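Local coordinates for Lmo0325 protein (Listeria monocytogenes EGD-e, PDB 4RYK) that probably binds DNA as a helix-turn-helix transcriptional regulator of the Rgg type, with a helical C-terminal region, at residues K147-Y152 / I171-E176. Sequence-based numbering, arbitrary orientation.
Sequences KIIHDY and ISFFEE
I149 and H150, adjacent on one helix, receive the two phenylalanines F173 and F174 of 171-176, a short 3-10 segment and the loop after it, and no hydrogen bond crosses between the two segments. The joint is apolar. I149 suits it because its branched side chain serves both rings: CD1, at the end of the long branch, lies 3.8 Å from CE2 of F173, approaching that broad apolar ring obliquely, whereas its CG2 methyl meets the edge of the other ring, 4.1 Å from F174 CZ. The split follows from chi1 of -67°, which sets CG2 anti to the backbone N and CG1 beside that N. F174 also reaches the helix surface itself, its CE1 standing 3.8 Å from H150 CA and 3.9 Å from H150 CB. The CA atoms of H150 and F174, the nearest pair, are 7.2 Å apart, a gap the long, flat phenylalanine ring can bridge. H150 thus gives carbon to F174 while its ND1 is turned to D151.

The side-chain polar bonds of K147, H150 and D151 are made among themselves, on the helix. H150 ND1 donates to OD1 of D151 over 2.8 Å, nearly straight at 163°, a bond that probably helps fix the ring's rotation; the acceptor lies in the imidazole plane and is met on its anti side, 21° out of the carboxylate plane. The other oxygen, OD2, offers its syn lone pair to K147 NZ in a salt bridge of 3.0 Å, extending the chain from imidazole through carboxylate to lysine.

Within the all-helical Rgg-type C-terminal region, the contact joins helix 143-153 to the loop between helices 161-170 and 176-193. Helix 113-132 touches I149 through I119 and F173 through T122, while F174 packs on F167 of helix 161-170 and meets F182 of helix 176-193 edge-to-face.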
# COMPACT_ATOMS: atom_id res chain seq x y z
N LYS A 147 13.14 -30.34 2.31
CA LYS A 147 14.39 -30.25 1.60
C LYS A 147 14.30 -29.33 0.37
O LYS A 147 15.21 -28.54 0.09
CB LYS A 147 14.83 -31.63 1.17
CG LYS A 147 16.15 -31.64 0.41
CD LYS A 147 16.61 -33.08 0.21
CE LYS A 147 17.48 -33.22 -1.03
NZ LYS A 147 18.70 -32.39 -0.88
N ILE A 148 13.23 -29.45 -0.38
CA ILE A 148 13.07 -28.59 -1.55
C ILE A 148 13.06 -27.10 -1.15
O ILE A 148 13.67 -26.27 -1.79
CB ILE A 148 11.79 -28.95 -2.32
CG1 ILE A 148 12.04 -30.19 -3.17
CG2 ILE A 148 11.35 -27.81 -3.24
CD1 ILE A 148 10.76 -30.84 -3.67
N ILE A 149 12.38 -26.79 -0.08
CA ILE A 149 12.25 -25.42 0.36
C ILE A 149 13.59 -24.93 0.90
O ILE A 149 14.08 -23.88 0.54
CB ILE A 149 11.16 -25.31 1.44
CG1 ILE A 149 9.81 -25.63 0.83
CG2 ILE A 149 11.19 -23.92 2.09
CD1 ILE A 149 8.77 -26.06 1.85
N HIS A 150 14.20 -25.74 1.76
CA HIS A 150 15.54 -25.43 2.26
C HIS A 150 16.52 -25.15 1.14
O HIS A 150 17.28 -24.16 1.18
CB HIS A 150 16.10 -26.57 3.12
CG HIS A 150 17.54 -26.39 3.44
ND1 HIS A 150 18.54 -26.83 2.59
CD2 HIS A 150 18.15 -25.74 4.45
CE1 HIS A 150 19.72 -26.48 3.09
NE2 HIS A 150 19.51 -25.83 4.23
N ASP A 151 16.52 -26.03 0.15
CA ASP A 151 17.53 -25.97 -0.90
C ASP A 151 17.30 -24.82 -1.87
O ASP A 151 18.24 -24.37 -2.52
CB ASP A 151 17.58 -27.25 -1.72
CG ASP A 151 18.17 -28.43 -0.95
OD1 ASP A 151 18.69 -28.23 0.16
OD2 ASP A 151 18.10 -29.55 -1.47
N TYR A 152 16.06 -24.39 -2.03
CA TYR A 152 15.79 -23.19 -2.82
C TYR A 152 16.42 -21.94 -2.17
O TYR A 152 17.06 -21.14 -2.83
CB TYR A 152 14.27 -22.96 -2.94
CG TYR A 152 13.95 -21.65 -3.63
CD1 TYR A 152 14.13 -21.50 -5.00
CD2 TYR A 152 13.53 -20.54 -2.91
CE1 TYR A 152 13.90 -20.30 -5.65
CE2 TYR A 152 13.25 -19.33 -3.55
CZ TYR A 152 13.43 -19.20 -4.92
OH TYR A 152 13.21 -17.99 -5.60
N ILE A 171 9.72 -21.60 8.07
CA ILE A 171 10.78 -21.32 9.02
C ILE A 171 11.01 -22.45 10.02
O ILE A 171 12.18 -22.79 10.38
CB ILE A 171 10.62 -19.99 9.76
CG1 ILE A 171 11.91 -19.77 10.57
CG2 ILE A 171 9.37 -20.00 10.61
CD1 ILE A 171 12.14 -18.38 11.11
N SER A 172 9.93 -23.07 10.44
CA SER A 172 10.00 -24.14 11.41
C SER A 172 10.67 -25.40 10.81
O SER A 172 11.03 -26.32 11.52
CB SER A 172 8.59 -24.44 11.96
OG SER A 172 7.74 -25.06 10.98
N PHE A 173 10.84 -25.45 9.49
CA PHE A 173 11.50 -26.59 8.87
C PHE A 173 13.01 -26.61 9.05
O PHE A 173 13.62 -27.62 8.79
CB PHE A 173 11.20 -26.67 7.38
CG PHE A 173 9.73 -26.67 7.06
CD1 PHE A 173 8.81 -27.26 7.92
CD2 PHE A 173 9.27 -26.10 5.89
CE1 PHE A 173 7.46 -27.27 7.61
CE2 PHE A 173 7.93 -26.11 5.57
CZ PHE A 173 7.02 -26.68 6.43
N PHE A 174 13.62 -25.53 9.50
CA PHE A 174 15.07 -25.45 9.49
C PHE A 174 15.63 -25.56 10.89
O PHE A 174 14.99 -25.14 11.84
CB PHE A 174 15.52 -24.14 8.89
CG PHE A 174 14.77 -23.73 7.65
CD1 PHE A 174 14.64 -24.58 6.58
CD2 PHE A 174 14.23 -22.47 7.56
CE1 PHE A 174 13.97 -24.18 5.43
CE2 PHE A 174 13.52 -22.06 6.43
CZ PHE A 174 13.41 -22.93 5.36
N GLU A 175 16.85 -26.07 11.01
CA GLU A 175 17.59 -25.97 12.27
C GLU A 175 17.82 -24.51 12.63
O GLU A 175 17.84 -23.61 11.76
CB GLU A 175 18.96 -26.62 12.15
CG GLU A 175 18.91 -28.05 11.68
CD GLU A 175 20.27 -28.69 11.65
OE1 GLU A 175 21.19 -28.14 10.98
OE2 GLU A 175 20.42 -29.75 12.31
N GLU A 176 18.04 -24.28 13.91
CA GLU A 176 18.20 -22.95 14.44
C GLU A 176 19.32 -22.19 13.77
O GLU A 176 19.16 -21.02 13.46
CB GLU A 176 18.43 -22.98 15.93
CG GLU A 176 18.33 -21.59 16.54
CD GLU A 176 18.23 -21.60 18.08
OE1 GLU A 176 17.97 -22.67 18.67
OE2 GLU A 176 18.40 -20.54 18.70